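ESX secretion system protein EccC (Thermomonospora curvata, PDB 4NH0) is an FtsK/SpoIIIE-type ATPase of the type VII (ESX) secretion system, which exports proteins such as EsxA and EsxB, and might be its translocase subunit. Local coordinates at residues 276-281 and 293-298; 689-694 and 767-772; 774-779 and 810-815. All blocks are in the same frame, centred on the assembly; numbering follows the deposited sequence.

Interaction 1: 276-281 and 293-298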
# COMPACT_ATOMS: atom_id res chain seq x y z
N ASN A 276 -55.65 -12.06 11.29
CA ASN A 276 -54.80 -11.83 12.45
C ASN A 276 -53.31 -11.79 12.12
O ASN A 276 -52.49 -11.53 13.00
CB ASN A 276 -55.06 -12.90 13.52
CG ASN A 276 -56.30 -12.61 14.34
OD1 ASN A 276 -56.21 -12.07 15.44
ND2 ASN A 276 -57.46 -12.95 13.80
N ARG A 277 -52.97 -12.06 10.87
CA ARG A 277 -51.58 -11.94 10.44
C ARG A 277 -51.16 -10.48 10.41
O ARG A 277 -51.87 -9.64 9.84
CB ARG A 277 -51.38 -12.58 9.06
CG ARG A 277 -51.53 -14.09 9.05
CD ARG A 277 -50.99 -14.68 7.76
NE ARG A 277 -51.22 -16.12 7.69
CZ ARG A 277 -52.16 -16.70 6.94
NH1 ARG A 277 -52.95 -15.95 6.18
NH2 ARG A 277 -52.30 -18.01 6.94
N LEU A 278 -50.02 -10.19 11.03
CA LEU A 278 -49.49 -8.83 11.10
C LEU A 278 -50.50 -7.85 11.67
O LEU A 278 -50.54 -6.68 11.30
CB LEU A 278 -49.03 -8.37 9.71
CG LEU A 278 -47.55 -8.57 9.37
CD1 LEU A 278 -47.08 -9.97 9.73
CD2 LEU A 278 -47.31 -8.30 7.89
N ARG A 279 -51.33 -8.35 12.59
CA ARG A 279 -52.33 -7.53 13.26
C ARG A 279 -52.21 -7.67 14.77
O ARG A 279 -52.49 -8.73 15.33
CB ARG A 279 -53.74 -7.92 12.80
CG ARG A 279 -54.85 -7.28 13.62
CD ARG A 279 -56.21 -7.76 13.17
NE ARG A 279 -56.71 -7.01 12.01
CZ ARG A 279 -57.63 -6.06 12.09
NH1 ARG A 279 -58.17 -5.75 13.25
NH2 ARG A 279 -58.02 -5.43 10.99
N VAL A 280 -51.77 -6.60 15.42
CA VAL A 280 -51.57 -6.61 16.86
C VAL A 280 -52.24 -5.40 17.52
O VAL A 280 -52.37 -4.35 16.90
CB VAL A 280 -50.07 -6.61 17.22
CG1 VAL A 280 -49.44 -7.93 16.81
CG2 VAL A 280 -49.36 -5.45 16.55
N PRO A 281 -52.68 -5.56 18.77
CA PRO A 281 -53.25 -4.43 19.52
C PRO A 281 -52.18 -3.46 19.99
O PRO A 281 -51.09 -3.89 20.37
CB PRO A 281 -53.93 -5.11 20.70
CG PRO A 281 -53.14 -6.35 20.92
CD PRO A 281 -52.74 -6.81 19.55
N LEU A 293 -53.71 -2.75 14.95
CA LEU A 293 -53.04 -2.20 13.78
C LEU A 293 -52.68 -3.32 12.81
O LEU A 293 -51.88 -4.19 13.13
CB LEU A 293 -51.79 -1.42 14.18
CG LEU A 293 -51.01 -0.78 13.03
CD1 LEU A 293 -51.93 0.08 12.18
CD2 LEU A 293 -49.86 0.04 13.56
N ASP A 294 -53.29 -3.29 11.63
CA ASP A 294 -53.08 -4.32 10.62
C ASP A 294 -52.30 -3.76 9.44
O ASP A 294 -52.85 -3.04 8.62
CB ASP A 294 -54.43 -4.88 10.16
CG ASP A 294 -54.29 -5.99 9.15
OD1 ASP A 294 -54.15 -5.68 7.95
OD2 ASP A 294 -54.34 -7.17 9.55
N ILE A 295 -51.02 -4.10 9.35
CA ILE A 295 -50.16 -3.52 8.33
C ILE A 295 -50.12 -4.33 7.04
O ILE A 295 -49.24 -4.13 6.21
CB ILE A 295 -48.72 -3.35 8.85
CG1 ILE A 295 -48.15 -4.71 9.28
CG2 ILE A 295 -48.68 -2.38 10.01
CD1 ILE A 295 -46.72 -4.64 9.75
N LYS A 296 -51.07 -5.25 6.88
CA LYS A 296 -51.18 -6.00 5.64
C LYS A 296 -51.69 -5.10 4.53
O LYS A 296 -52.27 -4.05 4.79
CB LYS A 296 -52.10 -7.20 5.81
CG LYS A 296 -51.62 -8.25 6.79
CD LYS A 296 -52.57 -9.43 6.81
CE LYS A 296 -53.96 -9.00 7.25
NZ LYS A 296 -54.92 -10.13 7.24
N GLU A 297 -51.48 -5.52 3.28
CA GLU A 297 -51.98 -4.77 2.14
C GLU A 297 -53.50 -4.68 2.18
O GLU A 297 -54.16 -5.52 2.78
CB GLU A 297 -51.52 -5.40 0.82
CG GLU A 297 -51.92 -6.86 0.66
CD GLU A 297 -51.53 -7.42 -0.69
OE1 GLU A 297 -51.23 -6.62 -1.60
OE2 GLU A 297 -51.53 -8.66 -0.85
N SER A 298 -54.04 -3.65 1.54
CA SER A 298 -55.48 -3.41 1.55
C SER A 298 -56.26 -4.55 0.92
O SER A 298 -57.40 -4.83 1.29
CB SER A 298 -55.80 -2.10 0.83
OG SER A 298 -55.29 -2.11 -0.49

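Interaction 2: 689-694 and 767-772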
# COMPACT_ATOMS: atom_id res chain seq x y z
N VAL A 689 9.92 -15.56 -3.51
CA VAL A 689 9.86 -14.10 -3.54
C VAL A 689 11.02 -13.47 -2.77
O VAL A 689 11.50 -14.04 -1.79
CB VAL A 689 8.53 -13.57 -2.96
CG1 VAL A 689 7.36 -13.96 -3.86
CG2 VAL A 689 8.32 -14.08 -1.55
N GLN A 690 11.46 -12.30 -3.22
CA GLN A 690 12.49 -11.55 -2.51
C GLN A 690 12.12 -10.07 -2.48
O GLN A 690 11.53 -9.55 -3.43
CB GLN A 690 13.86 -11.74 -3.17
CG GLN A 690 14.43 -13.14 -3.04
CD GLN A 690 13.95 -14.07 -4.13
OE1 GLN A 690 13.80 -13.67 -5.28
NE2 GLN A 690 13.71 -15.32 -3.77
N PHE A 691 12.47 -9.39 -1.39
CA PHE A 691 12.12 -7.99 -1.23
C PHE A 691 13.34 -7.12 -0.95
O PHE A 691 14.17 -7.46 -0.10
CB PHE A 691 11.10 -7.82 -0.10
CG PHE A 691 9.83 -8.58 -0.31
CD1 PHE A 691 9.71 -9.89 0.13
CD2 PHE A 691 8.75 -8.00 -0.96
CE1 PHE A 691 8.54 -10.60 -0.06
CE2 PHE A 691 7.59 -8.71 -1.16
CZ PHE A 691 7.48 -10.00 -0.71
N TYR A 692 13.45 -6.01 -1.66
CA TYR A 692 14.54 -5.07 -1.47
C TYR A 692 13.96 -3.66 -1.35
O TYR A 692 13.39 -3.13 -2.30
CB TYR A 692 15.55 -5.16 -2.61
CG TYR A 692 16.15 -6.54 -2.73
CD1 TYR A 692 15.55 -7.52 -3.51
CD2 TYR A 692 17.31 -6.87 -2.05
CE1 TYR A 692 16.09 -8.78 -3.62
CE2 TYR A 692 17.86 -8.13 -2.15
CZ TYR A 692 17.25 -9.09 -2.93
OH TYR A 692 17.80 -10.34 -3.03
N CYS A 693 14.12 -3.07 -0.17
CA CYS A 693 13.35 -1.88 0.19
C CYS A 693 14.18 -0.60 0.27
O CYS A 693 15.34 -0.62 0.67
CB CYS A 693 12.65 -2.11 1.52
SG CYS A 693 11.74 -3.67 1.62
N LEU A 694 13.55 0.50 -0.13
CA LEU A 694 14.12 1.83 0.04
C LEU A 694 13.18 2.62 0.95
O LEU A 694 12.26 3.28 0.47
CB LEU A 694 14.29 2.53 -1.31
CG LEU A 694 15.59 2.35 -2.09
CD1 LEU A 694 15.93 0.89 -2.27
CD2 LEU A 694 15.49 3.04 -3.44
N ASP A 767 10.69 -14.22 -7.77
CA ASP A 767 10.06 -12.95 -8.09
C ASP A 767 10.60 -11.87 -7.17
O ASP A 767 10.37 -11.90 -5.96
CB ASP A 767 8.54 -13.04 -7.97
CG ASP A 767 7.90 -13.73 -9.16
OD1 ASP A 767 7.79 -14.97 -9.13
OD2 ASP A 767 7.51 -13.04 -10.11
N VAL A 768 11.32 -10.91 -7.74
CA VAL A 768 11.96 -9.86 -6.95
C VAL A 768 11.09 -8.62 -6.87
O VAL A 768 10.55 -8.16 -7.88
CB VAL A 768 13.33 -9.49 -7.54
CG1 VAL A 768 14.04 -8.51 -6.64
CG2 VAL A 768 14.16 -10.74 -7.71
N PHE A 769 10.95 -8.08 -5.66
CA PHE A 769 10.14 -6.89 -5.44
C PHE A 769 10.99 -5.73 -4.93
O PHE A 769 11.60 -5.82 -3.87
CB PHE A 769 9.01 -7.19 -4.45
CG PHE A 769 8.00 -8.18 -4.95
CD1 PHE A 769 8.21 -9.54 -4.81
CD2 PHE A 769 6.84 -7.75 -5.56
CE1 PHE A 769 7.29 -10.45 -5.28
CE2 PHE A 769 5.91 -8.65 -6.03
CZ PHE A 769 6.13 -10.00 -5.89
N LEU A 770 11.03 -4.65 -5.70
CA LEU A 770 11.74 -3.45 -5.30
C LEU A 770 10.77 -2.45 -4.67
O LEU A 770 9.91 -1.90 -5.36
CB LEU A 770 12.46 -2.82 -6.49
CG LEU A 770 13.19 -1.50 -6.22
CD1 LEU A 770 14.32 -1.71 -5.23
CD2 LEU A 770 13.72 -0.91 -7.52
N VAL A 771 10.91 -2.22 -3.37
CA VAL A 771 9.98 -1.37 -2.64
C VAL A 771 10.57 0.01 -2.35
O VAL A 771 11.66 0.13 -1.80
CB VAL A 771 9.56 -2.02 -1.32
CG1 VAL A 771 8.49 -1.19 -0.64
CG2 VAL A 771 9.07 -3.44 -1.56
N VAL A 772 9.83 1.04 -2.72
CA VAL A 772 10.20 2.42 -2.40
C VAL A 772 9.06 3.07 -1.62
O VAL A 772 7.93 3.14 -2.11
CB VAL A 772 10.51 3.24 -3.66
CG1 VAL A 772 10.84 4.67 -3.29
CG2 VAL A 772 11.66 2.61 -4.42

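Interaction 3: 774-779 and 810-815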
# COMPACT_ATOMS: atom_id res chain seq x y z
N ASN A 774 8.76 6.35 -0.25
CA ASN A 774 8.39 7.69 -0.69
C ASN A 774 9.08 8.03 -2.00
O ASN A 774 10.24 8.43 -2.02
CB ASN A 774 8.75 8.73 0.37
CG ASN A 774 8.07 10.06 0.15
OD1 ASN A 774 7.74 10.44 -0.97
ND2 ASN A 774 7.86 10.80 1.24
N TRP A 775 8.35 7.86 -3.10
CA TRP A 775 8.89 8.08 -4.43
C TRP A 775 9.36 9.52 -4.63
O TRP A 775 10.32 9.76 -5.36
CB TRP A 775 7.84 7.73 -5.49
CG TRP A 775 8.33 7.89 -6.89
CD1 TRP A 775 8.10 8.94 -7.72
CD2 TRP A 775 9.15 6.97 -7.61
NE1 TRP A 775 8.72 8.73 -8.93
CE2 TRP A 775 9.37 7.52 -8.89
CE3 TRP A 775 9.72 5.73 -7.31
CZ2 TRP A 775 10.13 6.88 -9.86
CZ3 TRP A 775 10.47 5.09 -8.28
CH2 TRP A 775 10.68 5.67 -9.53
N LEU A 776 8.68 10.45 -3.97
CA LEU A 776 9.05 11.86 -4.06
C LEU A 776 10.46 12.09 -3.52
O LEU A 776 11.27 12.77 -4.14
CB LEU A 776 8.05 12.73 -3.30
CG LEU A 776 8.30 14.24 -3.34
CD1 LEU A 776 8.25 14.75 -4.76
CD2 LEU A 776 7.30 14.97 -2.46
N THR A 777 10.74 11.49 -2.37
CA THR A 777 12.06 11.59 -1.75
C THR A 777 13.13 11.03 -2.67
O THR A 777 14.25 11.55 -2.73
CB THR A 777 12.10 10.83 -0.40
OG1 THR A 777 11.07 11.33 0.46
CG2 THR A 777 13.45 11.00 0.27
N LEU A 778 12.78 9.98 -3.41
CA LEU A 778 13.72 9.33 -4.31
C LEU A 778 14.09 10.21 -5.50
O LEU A 778 15.26 10.36 -5.84
CB LEU A 778 13.15 8.01 -4.82
CG LEU A 778 14.03 7.30 -5.84
CD1 LEU A 778 15.28 6.74 -5.18
CD2 LEU A 778 13.26 6.20 -6.54
N ARG A 779 13.08 10.81 -6.13
CA ARG A 779 13.31 11.62 -7.33
C ARG A 779 13.83 13.01 -6.99
O ARG A 779 13.86 13.89 -7.85
CB ARG A 779 12.03 11.72 -8.16
CG ARG A 779 10.83 12.24 -7.39
CD ARG A 779 9.65 12.47 -8.32
NE ARG A 779 10.01 13.35 -9.43
CZ ARG A 779 9.13 13.88 -10.28
NH1 ARG A 779 7.84 13.61 -10.15
NH2 ARG A 779 9.55 14.67 -11.25
N TRP A 810 -0.52 11.05 -6.65
CA TRP A 810 -0.28 10.38 -7.92
C TRP A 810 0.51 11.28 -8.86
O TRP A 810 1.27 10.80 -9.70
CB TRP A 810 -1.60 9.97 -8.58
CG TRP A 810 -2.35 8.89 -7.86
CD1 TRP A 810 -3.58 8.99 -7.28
CD2 TRP A 810 -1.91 7.54 -7.64
NE1 TRP A 810 -3.94 7.78 -6.72
CE2 TRP A 810 -2.93 6.88 -6.93
CE3 TRP A 810 -0.76 6.83 -7.99
CZ2 TRP A 810 -2.83 5.54 -6.55
CZ3 TRP A 810 -0.66 5.50 -7.61
CH2 TRP A 810 -1.69 4.87 -6.90
N SER A 811 0.34 12.59 -8.69
CA SER A 811 1.04 13.56 -9.52
C SER A 811 2.54 13.57 -9.25
O SER A 811 3.32 14.11 -10.03
CB SER A 811 0.46 14.96 -9.29
OG SER A 811 0.50 15.31 -7.92
N GLU A 812 2.94 12.96 -8.14
CA GLU A 812 4.35 12.88 -7.79
C GLU A 812 5.03 11.77 -8.59
O GLU A 812 6.25 11.76 -8.73
CB GLU A 812 4.52 12.64 -6.28
CG GLU A 812 4.01 13.79 -5.43
CD GLU A 812 4.19 13.56 -3.95
OE1 GLU A 812 4.78 12.53 -3.57
OE2 GLU A 812 3.74 14.42 -3.16
N PHE A 813 4.23 10.85 -9.10
CA PHE A 813 4.72 9.88 -10.08
C PHE A 813 4.68 10.51 -11.46
O PHE A 813 3.67 11.09 -11.84
CB PHE A 813 3.88 8.60 -10.07
CG PHE A 813 4.07 7.75 -8.84
CD1 PHE A 813 5.25 7.07 -8.63
CD2 PHE A 813 3.05 7.61 -7.92
CE1 PHE A 813 5.42 6.28 -7.51
CE2 PHE A 813 3.22 6.83 -6.80
CZ PHE A 813 4.41 6.16 -6.59
N ARG A 814 5.78 10.41 -12.20
CA ARG A 814 5.80 10.93 -13.56
C ARG A 814 4.80 10.18 -14.42
O ARG A 814 4.47 9.03 -14.15
CB ARG A 814 7.21 10.82 -14.16
CG ARG A 814 8.18 11.86 -13.63
CD ARG A 814 9.39 12.00 -14.53
NE ARG A 814 10.28 13.07 -14.08
CZ ARG A 814 10.15 14.34 -14.44
NH1 ARG A 814 9.17 14.71 -15.26
NH2 ARG A 814 11.00 15.25 -13.99
N THR A 815 4.31 10.85 -15.46
CA THR A 815 3.30 10.29 -16.34
C THR A 815 3.77 9.00 -17.01
O THR A 815 2.96 8.14 -17.37
CB THR A 815 2.89 11.29 -17.44
OG1 THR A 815 4.06 11.74 -18.13
CG2 THR A 815 2.19 12.49 -16.82

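Interaction 1: 276-281 and 293-298
Leu293 meets Val280 through their backbones, as an antiparallel hydrogen-bonded pair. Its N gives a nearly linear bond to Val280 O (2.9 Å, 172° at the hydrogen), while the return bond from Val280 N is weak. The two side chains share one face of the sheet, where both touch Leu324 of helix 317-329.

Asp294 pairs with Arg279 on the other face, in a non-hydrogen-bonded position with a CA to CA distance of 4.2 Å. With CG anti to the backbone N (chi1 -178°), its carboxylate crosses the Arg279 side chain at a slant, and Asp294 OD2 lies at the guanidinium edge, 3.4 Å from Arg279 NE. The two planes are turned 43° apart, and the NE to OD2 hydrogen bond within this salt bridge is weak; Arg279 NH1 has a stronger partner in Glu292. Asp294 OD1 accepts Lys296 N from above the carboxylate plane, closing an Asx turn.

Ile295 continues the backbone pairing past the strand, its N reaching Leu278 O at 3.3 Å. Its CG1 meets Leu278 CB at 3.8 Å, the two side chains crossing at about a right angle.

Lys296 runs its methylenes past the turn, CG lying 3.9 Å from Leu278 CB. That turn, type II from Asn276 to Arg279, leads into strand 279-284, which forms with strand 290-294 a beta hairpin at one border of the mixed sheet of the first FtsK domain.

Interaction 2: 689-694 and 767-772
Five backbone hydrogen bonds tie residues 689-694 to residues 767-772 in the alternating pattern of parallel strands. Gln690 N binds Asp767 O, Phe769 N binds Gln690 O at 2.7 Å, and Tyr692 N binds Phe769 O at 2.9 Å. Val771 N and Leu694 N complete the series on Tyr692 O and Val771 O. The register is unbroken from Val689 opposite Asp767 to Leu694 opposite Val772, and the strand directions differ by only 18°.

Polar ends at the strand starts turn to other partners: Asp767 to Arg752 and His802, Gln690 to Pro686 and Gly766.

On the face carrying Phe691 and Phe769, the two side chains lie side by side and point the same way. Their planes are 19° from parallel, but the rings are slid apart, with centroids 5.2 Å apart and little overlap. The closest approach is from Phe691 CD2 to Phe769 CB, at 3.6 Å. Val689 CG1 comes to the edge of the Phe769 ring, 3.8 Å from CE1, and Cys693 SG packs on Val771 CB.

On the other face Val768 CG1 sits at the edge of the Tyr692 ring, 3.6 Å from CD1. Val768 holds this methyl anti to its own backbone N (chi1 -174°), leaving CG2 to approach Gln690 OE1. Leu694 CD2 meets Val772 CG2 at 4.0 Å.

Helix 669-683, which follows the P-loop, packs on Phe691, Phe769 and Val771, whereas helix 719-742 lies against Tyr692, Leu694 and Val768. Strands 710-714 and 801-807 flank the pair within the sheet.

Interaction 3: 774-779 and 810-815
Trp775 and Phe813 make the aromatic part of this contact, just after Asn774 has capped the start of helix 775-781. Asn774 OD1 takes weak bonds from the backbone N atoms of Leu776 and Thr777, as an N-cap does.

Trp775 leaves the first turn with CG anti to the backbone N, which carries its indole to the loop 810-815. Phe813 CE1 lies over one face of the indole, 3.4 Å from Trp775 CG and offset toward the rim. The planes of the five-membered ring and the phenyl ring are 34° apart, so the pair is oblique. At the indole edge, in its plane, Glu812 O stands 3.5 Å from Trp775 CD1.

Leu776 lays its CB and CD2 against the carboxylate of Glu812, with CB 3.3 Å from OE1. Glu812 OE1 itself accepts a hydrogen bond from Asn808 N, which ties the acid end to its own loop.

Arg779 supplies the hydrogen bond across the contact, from NH1 to Glu812 O (2.8 Å, 150° at the hydrogen). The acceptor lies in the guanidinium plane, but the donor stands 46° out of the carbonyl plane. Arg779 NH2 also sits over one face of the Arg814 guanidinium; Glu786, salt-bridged to Arg814 NE and a long, weak partner of Arg779, probably offsets this like-charge approach. With an alanine here, Glu812 O would probably lose this donor and the Arg814 side chain the group packed over its guanidinium face, leaving it freer to turn.

The contact joins the helix after strand 767-772 to the loop after strand 801-807, at the C-terminal ends of parallel strands in a P-loop NTPase fold; there Asn774 comes about 6 Å from the bound ATP and magnesium ion by its side chain.

Along the chain the three contacts follow in series. Interaction 1 belongs to the first FtsK domain, at the border of its ten-stranded sheet, and its centre is about 66 Å from that of interaction 2 and about 64 Å from that of interaction 3, with no touch. Interactions 2 and 3 share the second FtsK domain, their centres about 18 Å apart. Strand 767-772 of interaction 2 leads, after two residues, into helix 775-781 of interaction 3, and Leu694 CD2 packs on Leu778 CD1 at 4.1 Å. Both domain sheets have the same strand order, so the parallel strands of interaction 2, near the opposite border of the second sheet, occupy a different place in the same repeated architecture.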